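PDB 6INX: N-acetylglucosaminidase from Paenibacillus barengoltzii, which hydrolyses beta-linked N-acetylglucosamine-containing glycans, probably acting as an endo-beta-N-acetylglucosaminidase of glycoside hydrolase family 18. Local coordinates for residues A[191-196]-A[252-257]; A[242-247]-A[290-295]; A[237-242]-A[259-264]; A[197-202]-A[299-304]. All coordinates share one frame; numbering follows the deposited sequence.

Interaction 1: A[191-196]-A[252-257]; sequences FQTLTG and YQMSPG
Leu194 and Met254 form a single beta bridge between two loops of this family 18 TIM-barrel enzyme. Residues 191-196 belong to the loop after strand 179-183. Residues 252-257 belong to the loop joining strands 237-241 and 260-264 of the antiparallel sheet inserted into the barrel.

Two backbone hydrogen bonds flank the bridge. Ser255 N donates to Thr193 O over 2.9 Å and is nearly straight at 176°. Thr195 N donates to Gln253 O, also at 2.9 Å and in the carbonyl plane.

Side-chain hydrogen bonds add to these. A chi1 of 66° sets Thr195 OG1 between its own backbone N and carbonyl carbon, where it meets two amides of the other loop. Gln253 N reaches this OG1 at 3.1 Å. Tyr252 N makes a weak, bent bond to the same OG1 at 2.8 Å (117°). The hydroxyl also bonds Gly250 O. A valine here would probably leave Gln253 N and Gly250 O without their partner. Within the loops, Gln192 NE2 holds Leu194 O, and Ser255 OG accepts from Gly257 N in an ST turn while also bonding Lys242 O.

Van der Waals contacts fill in around the backbone. Leu194 CD1 lies against Tyr252 C at 3.6 Å, and Thr193 CG2 approaches Gly257 O at 3.5 Å. Met254 also packs on Phe191 of the second subunit, so the bridge lies beside the dimer interface. The Tyr252 ring comes edge-on, with CD1 3.3 Å from Thr195 O and the oxygen near the ring plane.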
loop_
_atom_site.group_PDB
_atom_site.type_symbol
_atom_site.label_atom_id
_atom_site.label_comp_id
_atom_site.label_asym_id
_atom_site.label_seq_id
_atom_site.Cartn_x
_atom_site.Cartn_y
_atom_site.Cartn_z
ATOM N N PHE A 191 -9.869 1.992 -1.495
ATOM C CA PHE A 191 -9.249 0.689 -1.709
ATOM C C PHE A 191 -8.755 0.023 -0.431
ATOM O O PHE A 191 -8.235 -1.095 -0.498
ATOM C CB PHE A 191 -8.093 0.799 -2.708
ATOM C CG PHE A 191 -8.530 1.223 -4.083
ATOM C CD1 PHE A 191 -9.302 0.381 -4.854
ATOM C CD2 PHE A 191 -8.200 2.474 -4.582
ATOM C CE1 PHE A 191 -9.723 0.763 -6.124
ATOM C CE2 PHE A 191 -8.624 2.858 -5.848
ATOM C CZ PHE A 191 -9.384 1.997 -6.612
ATOM N N GLN A 192 -8.915 0.652 0.734
ATOM C CA GLN A 192 -8.426 0.044 1.964
ATOM C C GLN A 192 -9.476 0.099 3.065
ATOM O O GLN A 192 -10.231 1.068 3.187
ATOM C CB GLN A 192 -7.084 0.659 2.423
ATOM C CG GLN A 192 -7.170 2.107 2.854
ATOM C CD GLN A 192 -5.813 2.647 3.241
ATOM O OE1 GLN A 192 -4.956 2.877 2.380
ATOM N NE2 GLN A 192 -5.593 2.823 4.551
ATOM N N THR A 193 -9.485 -0.955 3.884
ATOM C CA THR A 193 -10.379 -1.039 5.028
ATOM C C THR A 193 -9.697 -0.630 6.325
ATOM O O THR A 193 -10.354 -0.602 7.370
ATOM C CB THR A 193 -10.926 -2.460 5.179
ATOM O OG1 THR A 193 -9.828 -3.369 5.279
ATOM C CG2 THR A 193 -11.788 -2.852 3.989
ATOM N N LEU A 194 -8.410 -0.292 6.283
ATOM C CA LEU A 194 -7.717 0.224 7.458
ATOM C C LEU A 194 -7.877 1.738 7.505
ATOM O O LEU A 194 -7.653 2.417 6.499
ATOM C CB LEU A 194 -6.227 -0.107 7.367
ATOM C CG LEU A 194 -5.496 0.165 8.678
ATOM C CD1 LEU A 194 -5.885 -0.865 9.725
ATOM C CD2 LEU A 194 -3.987 0.141 8.449
ATOM N N THR A 195 -8.256 2.267 8.667
ATOM C CA THR A 195 -8.380 3.709 8.779
ATOM C C THR A 195 -7.005 4.370 8.778
ATOM O O THR A 195 -5.975 3.764 9.111
ATOM C CB THR A 195 -9.123 4.115 10.053
ATOM O OG1 THR A 195 -8.346 3.764 11.210
ATOM C CG2 THR A 195 -10.478 3.431 10.146
ATOM N N GLY A 196 -7.000 5.633 8.378
ATOM C CA GLY A 196 -5.792 6.431 8.425
ATOM C C GLY A 196 -6.066 7.791 7.820
ATOM O O GLY A 196 -7.197 8.112 7.467
ATOM N N TYR A 252 -5.962 3.543 12.613
ATOM C CA TYR A 252 -5.299 2.284 12.246
ATOM C C TYR A 252 -6.097 1.073 12.722
ATOM O O TYR A 252 -5.544 0.082 13.202
ATOM C CB TYR A 252 -3.816 2.231 12.656
ATOM C CG TYR A 252 -3.080 3.484 12.260
ATOM C CD1 TYR A 252 -3.345 4.102 11.045
ATOM C CD2 TYR A 252 -2.165 4.079 13.108
ATOM C CE1 TYR A 252 -2.703 5.256 10.676
ATOM C CE2 TYR A 252 -1.516 5.246 12.741
ATOM C CZ TYR A 252 -1.803 5.828 11.524
ATOM O OH TYR A 252 -1.183 6.999 11.138
ATOM N N GLN A 253 -7.418 1.166 12.584
ATOM C CA GLN A 253 -8.361 0.113 12.916
ATOM C C GLN A 253 -9.017 -0.404 11.645
ATOM O O GLN A 253 -9.102 0.294 10.629
ATOM C CB GLN A 253 -9.455 0.645 13.846
ATOM C CG GLN A 253 -8.934 1.236 15.144
ATOM C CD GLN A 253 -8.095 0.256 15.923
ATOM O OE1 GLN A 253 -8.532 -0.858 16.216
ATOM N NE2 GLN A 253 -6.868 0.653 16.243
ATOM N N MET A 254 -9.524 -1.630 11.720
ATOM C CA MET A 254 -10.110 -2.272 10.553
ATOM C C MET A 254 -11.617 -2.043 10.537
ATOM O O MET A 254 -12.311 -2.317 11.522
ATOM C CB MET A 254 -9.815 -3.773 10.541
ATOM C CG MET A 254 -10.161 -4.437 9.198
ATOM S SD MET A 254 -10.163 -6.234 9.267
ATOM C CE MET A 254 -8.443 -6.569 8.932
ATOM N N SER A 255 -12.116 -1.538 9.408
ATOM C CA SER A 255 -13.525 -1.393 9.097
ATOM C C SER A 255 -13.980 -2.559 8.228
ATOM O O SER A 255 -13.171 -3.155 7.508
ATOM C CB SER A 255 -13.726 -0.100 8.298
ATOM O OG SER A 255 -15.076 0.044 7.889
ATOM N N PRO A 256 -15.267 -2.915 8.260
ATOM C CA PRO A 256 -15.784 -3.882 7.275
ATOM C C PRO A 256 -15.756 -3.364 5.848
ATOM O O PRO A 256 -15.789 -4.169 4.910
ATOM C CB PRO A 256 -17.232 -4.123 7.734
ATOM C CG PRO A 256 -17.290 -3.632 9.136
ATOM C CD PRO A 256 -16.288 -2.521 9.246
ATOM N N GLY A 257 -15.708 -2.045 5.656
ATOM C CA GLY A 257 -15.733 -1.458 4.334
ATOM C C GLY A 257 -14.575 -0.489 4.155
ATOM O O GLY A 257 -13.828 -0.206 5.090
#

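Interaction 2: A[242-247]-A[290-295]; sequences KDVPNV and YLFDGQ
Val244 and Gln295 share the one clear direct hydrogen bond of this contact. Val244 N donates to Gln295 O over 2.9 Å, almost straight at 178° and on a lone pair. Beside it, Val244 CG2 presses on Phe292 CE1 at 3.3 Å as the two side chains run past each other in opposite directions. Asn246 OD1 comes to the edge of the same ring, 3.4 Å from CE2 of Phe292, and Asn246 CB rests on Gly294 O at 3.4 Å. The Asp243 and Gln295 side chains run alongside each other, their carboxylate and amide planes 65° apart.

A water forms the next link. It donates to Val244 O at 2.8 Å and to Gly294 O at 2.9 Å.

The turn itself is set from within. Gln295 N bonds Asp293 OD1, which makes an Asx turn after strand 288-292. The turn lays Gly294 N over the centre of one Phe292 ring face. Further out, Phe292 packs on Phe297 of strand 297-299, and Val244 packs on Thr195.

The bonds that are clear run between backbone atoms and through water, while Val244 and Phe292 add an apolar anchor. Those bonds probably depend little on which side chains stand here.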
loop_
_atom_site.group_PDB
_atom_site.type_symbol
_atom_site.label_atom_id
_atom_site.label_comp_id
_atom_site.label_asym_id
_atom_site.label_seq_id
_atom_site.Cartn_x
_atom_site.Cartn_y
_atom_site.Cartn_z
ATOM N N LYS A 242 -16.540 3.349 8.479
ATOM C CA LYS A 242 -17.662 3.055 9.355
ATOM C C LYS A 242 -17.429 1.785 10.165
ATOM O O LYS A 242 -16.711 0.876 9.740
ATOM C CB LYS A 242 -18.941 2.895 8.538
ATOM C CG LYS A 242 -19.292 4.135 7.713
ATOM C CD LYS A 242 -20.521 3.883 6.853
ATOM C CE LYS A 242 -20.881 5.133 6.057
ATOM N NZ LYS A 242 -22.062 4.923 5.167
ATOM N N ASP A 243 -18.055 1.744 11.344
ATOM C CA ASP A 243 -18.100 0.538 12.171
ATOM C C ASP A 243 -16.701 0.053 12.546
ATOM O O ASP A 243 -16.358 -1.123 12.400
ATOM C CB ASP A 243 -18.940 -0.545 11.499
ATOM C CG ASP A 243 -20.355 -0.075 11.229
ATOM O OD1 ASP A 243 -20.990 0.441 12.176
ATOM O OD2 ASP A 243 -20.806 -0.193 10.077
ATOM N N VAL A 244 -15.895 0.979 13.051
ATOM C CA VAL A 244 -14.522 0.639 13.416
ATOM C C VAL A 244 -14.420 0.446 14.924
ATOM O O VAL A 244 -15.125 1.121 15.690
ATOM C CB VAL A 244 -13.502 1.656 12.880
ATOM C CG1 VAL A 244 -13.819 2.040 11.444
ATOM C CG2 VAL A 244 -13.469 2.863 13.727
ATOM N N PRO A 245 -13.593 -0.491 15.382
ATOM C CA PRO A 245 -13.458 -0.727 16.822
ATOM C C PRO A 245 -13.016 0.524 17.567
ATOM O O PRO A 245 -12.212 1.322 17.077
ATOM C CB PRO A 245 -12.379 -1.815 16.893
ATOM C CG PRO A 245 -12.471 -2.511 15.580
ATOM C CD PRO A 245 -12.851 -1.472 14.575
ATOM N N ASN A 246 -13.519 0.665 18.795
ATOM C CA ASN A 246 -13.190 1.806 19.645
ATOM C C ASN A 246 -11.852 1.553 20.344
ATOM O O ASN A 246 -11.761 1.321 21.550
ATOM C CB ASN A 246 -14.320 2.058 20.636
ATOM C CG ASN A 246 -14.165 3.365 21.387
ATOM O OD1 ASN A 246 -13.278 4.169 21.110
ATOM N ND2 ASN A 246 -15.037 3.576 22.367
ATOM N N VAL A 247 -10.792 1.593 19.541
ATOM C CA VAL A 247 -9.427 1.346 19.988
ATOM C C VAL A 247 -8.539 2.395 19.333
ATOM O O VAL A 247 -8.710 2.706 18.150
ATOM C CB VAL A 247 -8.973 -0.069 19.569
ATOM C CG1 VAL A 247 -7.514 -0.299 19.955
ATOM C CG2 VAL A 247 -9.880 -1.138 20.172
ATOM N N TYR A 290 -8.215 14.473 12.945
ATOM C CA TYR A 290 -9.166 13.403 12.682
ATOM C C TYR A 290 -10.277 13.448 13.720
ATOM O O TYR A 290 -10.095 13.979 14.818
ATOM C CB TYR A 290 -8.496 12.021 12.609
ATOM C CG TYR A 290 -7.754 11.556 13.850
ATOM C CD1 TYR A 290 -6.492 12.052 14.150
ATOM C CD2 TYR A 290 -8.282 10.570 14.669
ATOM C CE1 TYR A 290 -5.790 11.605 15.268
ATOM C CE2 TYR A 290 -7.591 10.108 15.789
ATOM C CZ TYR A 290 -6.344 10.635 16.077
ATOM O OH TYR A 290 -5.666 10.172 17.191
ATOM N N LEU A 291 -11.432 12.884 13.361
ATOM C CA LEU A 291 -12.599 12.836 14.234
ATOM C C LEU A 291 -12.962 11.388 14.514
ATOM O O LEU A 291 -12.856 10.530 13.633
ATOM C CB LEU A 291 -13.810 13.493 13.578
ATOM C CG LEU A 291 -13.621 14.897 13.021
ATOM C CD1 LEU A 291 -14.958 15.423 12.501
ATOM C CD2 LEU A 291 -13.064 15.820 14.086
ATOM N N PHE A 292 -13.405 11.122 15.737
ATOM C CA PHE A 292 -13.876 9.793 16.091
ATOM C C PHE A 292 -14.940 9.931 17.163
ATOM O O PHE A 292 -14.776 10.714 18.102
ATOM C CB PHE A 292 -12.726 8.930 16.625
ATOM C CG PHE A 292 -13.053 7.467 16.709
ATOM C CD1 PHE A 292 -13.556 6.796 15.611
ATOM C CD2 PHE A 292 -12.833 6.755 17.880
ATOM C CE1 PHE A 292 -13.854 5.445 15.675
ATOM C CE2 PHE A 292 -13.112 5.390 17.944
ATOM C CZ PHE A 292 -13.619 4.742 16.838
ATOM N N ASP A 293 -16.019 9.157 17.029
ATOM C CA ASP A 293 -17.098 9.143 18.012
ATOM C C ASP A 293 -17.221 7.801 18.714
ATOM O O ASP A 293 -18.218 7.564 19.407
ATOM C CB ASP A 293 -18.433 9.497 17.352
ATOM C CG ASP A 293 -18.986 8.365 16.491
ATOM O OD1 ASP A 293 -18.206 7.492 16.047
ATOM O OD2 ASP A 293 -20.207 8.336 16.241
ATOM N N GLY A 294 -16.255 6.910 18.517
ATOM C CA GLY A 294 -16.319 5.561 19.042
ATOM C C GLY A 294 -16.624 4.507 18.003
ATOM O O GLY A 294 -16.474 3.314 18.300
ATOM N N GLN A 295 -17.027 4.905 16.787
ATOM C CA GLN A 295 -17.496 3.972 15.771
ATOM C C GLN A 295 -17.173 4.458 14.357
ATOM O O GLN A 295 -16.858 3.651 13.478
ATOM C CB GLN A 295 -19.010 3.813 15.942
ATOM C CG GLN A 295 -19.666 2.736 15.121
ATOM C CD GLN A 295 -21.185 2.822 15.179
ATOM O OE1 GLN A 295 -21.755 3.893 15.433
ATOM N NE2 GLN A 295 -21.848 1.699 14.935
HETATM O O HOH W 1 -16.967 0.528 17.692
#

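Interaction 3: A[237-242]-A[259-264]; sequences YSRMWK and GGYGPD
Arg239 CG lies beside the backbone N, anti to the carbonyl carbon (chi1 -79°), and the chain bends again at chi2 (-78°), which brings the guanidinium over the ring of Tyr261. The result is a cation-pi contact, with Arg239 CZ 4.0 Å from the Tyr261 ring centroid and the planes 31° apart. Arg239 NH1 donates to Gly259 O at 2.8 Å in the guanidinium plane, and NE forms a salt bridge to Asp186. These bonds fix the rotation of the group.

Gly259 CA makes a CH-pi contact over the Trp241 five-membered ring, 3.4 Å from its centroid. Gly259 lies directly against this face, with no side chain between.

Pro263 O takes two bonds from one residue, Ser238 N at 3.1 Å and Ser238 OG at 2.8 Å, the latter on a lone pair. Gly262 N returns a bond to Ser238 O, from above the carbonyl plane. Met240 N bonds Gly260 O at 2.9 Å.

The strands are antiparallel, and a beta bulge shifts the register between the Tyr237-Asp264 and Arg239-Tyr261 pairs. Asp264 then N-caps helix 265-272. Strand 260-264 is an outermost strand of the five-stranded sheet, consistent with the alpha+beta insertion domain known from many family 18 chitinases.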
loop_
_atom_site.group_PDB
_atom_site.type_symbol
_atom_site.label_atom_id
_atom_site.label_comp_id
_atom_site.label_asym_id
_atom_site.label_seq_id
_atom_site.Cartn_x
_atom_site.Cartn_y
_atom_site.Cartn_z
ATOM N N TYR A 237 -12.334 18.253 2.009
ATOM C CA TYR A 237 -13.354 17.241 2.281
ATOM C C TYR A 237 -12.668 16.088 3.002
ATOM O O TYR A 237 -11.435 16.011 3.058
ATOM C CB TYR A 237 -14.002 16.734 0.978
ATOM C CG TYR A 237 -12.982 15.984 0.164
ATOM C CD1 TYR A 237 -12.092 16.665 -0.647
ATOM C CD2 TYR A 237 -12.845 14.598 0.278
ATOM C CE1 TYR A 237 -11.102 16.005 -1.352
ATOM C CE2 TYR A 237 -11.867 13.927 -0.430
ATOM C CZ TYR A 237 -11.000 14.638 -1.235
ATOM O OH TYR A 237 -10.017 13.981 -1.917
ATOM N N SER A 238 -13.480 15.164 3.503
ATOM C CA SER A 238 -12.994 14.068 4.327
ATOM C C SER A 238 -13.112 12.714 3.636
ATOM O O SER A 238 -13.858 12.529 2.676
ATOM C CB SER A 238 -13.758 14.020 5.655
ATOM O OG SER A 238 -15.121 13.666 5.476
ATOM N N ARG A 239 -12.365 11.750 4.175
ATOM C CA ARG A 239 -12.581 10.332 3.923
ATOM C C ARG A 239 -13.036 9.702 5.231
ATOM O O ARG A 239 -12.641 10.145 6.311
ATOM C CB ARG A 239 -11.282 9.657 3.448
ATOM C CG ARG A 239 -10.950 9.895 1.966
ATOM C CD ARG A 239 -11.787 9.003 1.070
ATOM N NE ARG A 239 -11.657 9.377 -0.334
ATOM C CZ ARG A 239 -12.180 8.684 -1.337
ATOM N NH1 ARG A 239 -12.856 7.563 -1.107
ATOM N NH2 ARG A 239 -12.022 9.116 -2.579
ATOM N N MET A 240 -13.900 8.690 5.140
ATOM C CA MET A 240 -14.604 8.209 6.322
ATOM C C MET A 240 -14.741 6.697 6.294
ATOM O O MET A 240 -15.060 6.115 5.257
ATOM C CB MET A 240 -16.000 8.843 6.377
ATOM C CG MET A 240 -16.868 8.364 7.528
ATOM S SD MET A 240 -18.439 9.270 7.605
ATOM C CE MET A 240 -19.228 8.681 6.117
ATOM N N TRP A 241 -14.481 6.065 7.439
ATOM C CA TRP A 241 -14.679 4.634 7.605
ATOM C C TRP A 241 -15.735 4.390 8.678
ATOM O O TRP A 241 -15.791 5.106 9.687
ATOM C CB TRP A 241 -13.381 3.943 8.043
ATOM C CG TRP A 241 -12.308 3.819 6.994
ATOM C CD1 TRP A 241 -11.989 2.697 6.287
ATOM C CD2 TRP A 241 -11.396 4.839 6.570
ATOM N NE1 TRP A 241 -10.927 2.950 5.443
ATOM C CE2 TRP A 241 -10.542 4.258 5.601
ATOM C CE3 TRP A 241 -11.218 6.186 6.910
ATOM C CZ2 TRP A 241 -9.535 4.982 4.963
ATOM C CZ3 TRP A 241 -10.208 6.900 6.291
ATOM C CH2 TRP A 241 -9.380 6.299 5.320
ATOM N N LYS A 242 -16.540 3.349 8.479
ATOM C CA LYS A 242 -17.662 3.055 9.355
ATOM C C LYS A 242 -17.429 1.785 10.165
ATOM O O LYS A 242 -16.711 0.876 9.740
ATOM C CB LYS A 242 -18.941 2.895 8.538
ATOM C CG LYS A 242 -19.292 4.135 7.713
ATOM C CD LYS A 242 -20.521 3.883 6.853
ATOM C CE LYS A 242 -20.881 5.133 6.057
ATOM N NZ LYS A 242 -22.062 4.923 5.167
ATOM N N GLY A 259 -12.739 3.265 2.868
ATOM C CA GLY A 259 -12.900 4.652 3.247
ATOM C C GLY A 259 -13.552 5.451 2.140
ATOM O O GLY A 259 -12.882 5.933 1.230
ATOM N N GLY A 260 -14.870 5.563 2.199
ATOM C CA GLY A 260 -15.588 6.336 1.216
ATOM C C GLY A 260 -15.487 7.810 1.510
ATOM O O GLY A 260 -14.856 8.251 2.467
ATOM N N TYR A 261 -16.118 8.601 0.654
ATOM C CA TYR A 261 -16.166 10.027 0.932
ATOM C C TYR A 261 -16.934 10.280 2.218
ATOM O O TYR A 261 -17.971 9.665 2.482
ATOM C CB TYR A 261 -16.856 10.771 -0.209
ATOM C CG TYR A 261 -15.989 10.939 -1.424
ATOM C CD1 TYR A 261 -14.853 11.740 -1.394
ATOM C CD2 TYR A 261 -16.306 10.292 -2.611
ATOM C CE1 TYR A 261 -14.065 11.892 -2.513
ATOM C CE2 TYR A 261 -15.525 10.436 -3.728
ATOM C CZ TYR A 261 -14.406 11.236 -3.680
ATOM O OH TYR A 261 -13.627 11.381 -4.803
ATOM N N GLY A 262 -16.415 11.191 3.024
ATOM C CA GLY A 262 -17.127 11.673 4.173
ATOM C C GLY A 262 -17.683 13.048 3.885
ATOM O O GLY A 262 -17.741 13.504 2.736
ATOM N N PRO A 263 -18.095 13.743 4.934
ATOM C CA PRO A 263 -18.622 15.099 4.754
ATOM C C PRO A 263 -17.570 16.040 4.179
ATOM O O PRO A 263 -16.369 15.894 4.416
ATOM C CB PRO A 263 -19.015 15.513 6.179
ATOM C CG PRO A 263 -19.183 14.205 6.927
ATOM C CD PRO A 263 -18.188 13.272 6.328
ATOM N N ASP A 264 -18.030 17.024 3.404
ATOM C CA ASP A 264 -17.120 18.093 3.022
ATOM C C ASP A 264 -16.840 18.999 4.216
ATOM O O ASP A 264 -17.443 18.863 5.287
ATOM C CB ASP A 264 -17.619 18.864 1.792
ATOM C CG ASP A 264 -18.923 19.615 2.026
ATOM O OD1 ASP A 264 -19.350 19.812 3.178
ATOM O OD2 ASP A 264 -19.529 20.030 1.013
HETATM O O HOH W 2 -11.529 12.850 -4.674
#

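Interaction 4: A[197-202]-A[299-304]; sequences HHTNLY and SYDDEM
His197 meets Ser299 through its backbone and through a water. Its CA lies 3.4 Å from Ser299 OG. Its ND1 and that same OG are both hydrogen-bonded to the water, at 2.8 Å from ND1 and 2.7 Å from OG, while the other ring nitrogen, NE2, is held by Asp283.

His198 gives the direct bond of the contact. Its backbone N donates to Ser299 OG over 2.8 Å at 167°. With chi1 at 166°, Ser299 OG points away from its own backbone N and toward this amide. An alanine in place of Ser299 would probably leave the buried His198 N without its acceptor and the water with one anchor fewer. The His198 ring turns its edge to the other segment, with CD2 3.3 Å from Ser299 O. Its ND1 accepts from Asp186 N and its NE2 bonds Tyr237 O, which together fix the rotation of the ring.

Thr199 crosses Asp301 at about a right angle. Its CG2 sits 3.6 Å from Asp301 CG and also lies over one face of the His198 ring. Its OG1 bonds Thr184 O and Lys309, and Lys309 ties both sides together through a salt bridge to Asp301 OD2, while Asp301 OD1 bonds Ser305.

Beyond Thr199 the first segment turns away. Ser299 ends strand 297-299, which pairs with strand 237-241, and Asp302 N-caps helix 303-316. His198 and Asp301 rest on barrel strand 230-235.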
loop_
_atom_site.group_PDB
_atom_site.type_symbol
_atom_site.label_atom_id
_atom_site.label_comp_id
_atom_site.label_asym_id
_atom_site.label_seq_id
_atom_site.Cartn_x
_atom_site.Cartn_y
_atom_site.Cartn_z
ATOM N N HIS A 197 -5.004 8.575 7.701
ATOM C CA HIS A 197 -5.138 9.943 7.218
ATOM C C HIS A 197 -5.119 9.959 5.697
ATOM O O HIS A 197 -4.202 9.411 5.083
ATOM C CB HIS A 197 -3.951 10.751 7.727
ATOM C CG HIS A 197 -3.829 10.769 9.219
ATOM N ND1 HIS A 197 -4.838 11.225 10.038
ATOM C CD2 HIS A 197 -2.823 10.378 10.037
ATOM C CE1 HIS A 197 -4.458 11.120 11.300
ATOM N NE2 HIS A 197 -3.237 10.611 11.327
ATOM N N HIS A 198 -6.088 10.641 5.084
ATOM C CA HIS A 198 -6.153 10.633 3.625
ATOM C C HIS A 198 -5.300 11.711 2.978
ATOM O O HIS A 198 -4.995 11.612 1.785
ATOM C CB HIS A 198 -7.616 10.610 3.133
ATOM C CG HIS A 198 -8.226 11.958 2.877
ATOM N ND1 HIS A 198 -8.275 12.524 1.622
ATOM C CD2 HIS A 198 -8.918 12.792 3.691
ATOM C CE1 HIS A 198 -8.921 13.675 1.681
ATOM N NE2 HIS A 198 -9.319 13.863 2.927
ATOM N N THR A 199 -4.892 12.721 3.742
ATOM C CA THR A 199 -4.197 13.868 3.178
ATOM C C THR A 199 -3.106 14.349 4.141
ATOM O O THR A 199 -2.875 15.548 4.316
ATOM C CB THR A 199 -5.208 14.925 2.718
ATOM O OG1 THR A 199 -4.558 15.953 1.963
ATOM C CG2 THR A 199 -6.009 15.518 3.884
ATOM N N ASN A 200 -2.387 13.393 4.729
ATOM C CA ASN A 200 -1.437 13.681 5.799
ATOM C C ASN A 200 -0.106 14.220 5.286
ATOM O O ASN A 200 0.490 13.680 4.351
ATOM C CB ASN A 200 -1.161 12.419 6.625
ATOM C CG ASN A 200 -0.735 11.211 5.773
ATOM O OD1 ASN A 200 -1.344 10.905 4.731
ATOM N ND2 ASN A 200 0.303 10.498 6.235
ATOM N N LEU A 201 0.381 15.269 5.954
ATOM C CA LEU A 201 1.688 15.819 5.635
ATOM C C LEU A 201 2.803 14.792 5.838
ATOM O O LEU A 201 3.652 14.607 4.960
ATOM C CB LEU A 201 1.933 17.079 6.473
ATOM C CG LEU A 201 3.272 17.757 6.199
ATOM C CD1 LEU A 201 3.397 18.103 4.721
ATOM C CD2 LEU A 201 3.410 19.013 7.054
ATOM N N TYR A 202 2.846 14.130 7.004
ATOM C CA TYR A 202 3.910 13.176 7.290
ATOM C C TYR A 202 3.343 11.793 7.583
ATOM O O TYR A 202 2.202 11.640 8.021
ATOM C CB TYR A 202 4.761 13.597 8.505
ATOM C CG TYR A 202 5.526 14.889 8.340
ATOM C CD1 TYR A 202 6.642 14.976 7.525
ATOM C CD2 TYR A 202 5.124 16.027 9.021
ATOM C CE1 TYR A 202 7.338 16.177 7.395
ATOM C CE2 TYR A 202 5.807 17.218 8.898
ATOM C CZ TYR A 202 6.907 17.289 8.088
ATOM O OH TYR A 202 7.580 18.489 7.976
ATOM N N SER A 299 -11.184 11.444 8.450
ATOM C CA SER A 299 -9.902 12.089 8.195
ATOM C C SER A 299 -10.131 13.318 7.322
ATOM O O SER A 299 -10.877 13.251 6.346
ATOM C CB SER A 299 -8.997 11.126 7.418
ATOM O OG SER A 299 -7.896 11.815 6.878
ATOM N N TYR A 300 -9.457 14.428 7.632
ATOM C CA TYR A 300 -9.699 15.660 6.880
ATOM C C TYR A 300 -8.496 16.588 7.006
ATOM O O TYR A 300 -7.544 16.293 7.721
ATOM C CB TYR A 300 -11.012 16.325 7.337
ATOM C CG TYR A 300 -10.999 16.917 8.731
ATOM C CD1 TYR A 300 -10.875 16.110 9.852
ATOM C CD2 TYR A 300 -11.138 18.288 8.925
ATOM C CE1 TYR A 300 -10.875 16.646 11.132
ATOM C CE2 TYR A 300 -11.144 18.838 10.212
ATOM C CZ TYR A 300 -11.016 18.008 11.304
ATOM O OH TYR A 300 -11.020 18.542 12.583
ATOM N N ASP A 301 -8.556 17.710 6.274
ATOM C CA ASP A 301 -7.617 18.826 6.373
ATOM C C ASP A 301 -8.325 19.990 7.061
ATOM O O ASP A 301 -9.527 20.212 6.852
ATOM C CB ASP A 301 -7.232 19.323 4.961
ATOM C CG ASP A 301 -5.775 19.029 4.574
ATOM O OD1 ASP A 301 -4.932 18.725 5.445
ATOM O OD2 ASP A 301 -5.472 19.113 3.356
ATOM N N ASP A 302 -7.589 20.731 7.888
ATOM C CA ASP A 302 -8.162 21.952 8.450
ATOM C C ASP A 302 -7.170 23.104 8.349
ATOM O O ASP A 302 -6.138 22.972 7.691
ATOM C CB ASP A 302 -8.682 21.726 9.882
ATOM C CG ASP A 302 -7.580 21.434 10.894
ATOM O OD1 ASP A 302 -6.386 21.455 10.547
ATOM O OD2 ASP A 302 -7.916 21.187 12.069
ATOM N N GLU A 303 -7.461 24.242 8.992
ATOM C CA GLU A 303 -6.520 25.357 8.922
ATOM C C GLU A 303 -5.173 24.996 9.543
ATOM O O GLU A 303 -4.130 25.495 9.100
ATOM C CB GLU A 303 -7.110 26.599 9.601
ATOM C CG GLU A 303 -8.442 27.058 9.015
ATOM C CD GLU A 303 -9.646 26.488 9.749
ATOM O OE1 GLU A 303 -9.666 25.273 10.059
ATOM O OE2 GLU A 303 -10.579 27.263 10.031
ATOM N N MET A 304 -5.174 24.117 10.546
ATOM C CA MET A 304 -3.940 23.729 11.228
ATOM C C MET A 304 -3.048 22.881 10.318
ATOM O O MET A 304 -1.854 23.162 10.156
ATOM C CB MET A 304 -4.303 22.975 12.511
ATOM C CG MET A 304 -3.193 22.758 13.526
ATOM S SD MET A 304 -3.850 22.033 15.058
ATOM C CE MET A 304 -4.716 23.432 15.768
HETATM O O HOH W 3 -6.557 13.034 8.821
#

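In the fold
Interactions 1 and 4 tie successive parts of the loop after strand 179-183 to the inserted antiparallel sheet and its ends, whereas interactions 2 and 3 lie within the insertion. Interactions 1 and 4 are both buried. Interaction 4 is nearer the barrel, where it has buried histidines and a lysine-aspartate salt bridge, while interaction 1 is largely backbone bonding beside the second subunit. Interaction 3 is partly buried and joins two strands of the sheet, with a cation-pi contact. Interaction 2 is the most exposed and partly water-bridged. Lys242 belongs to both 2 and 3. Interactions 3 and 4 meet where strands 237-241 and 297-299 pair.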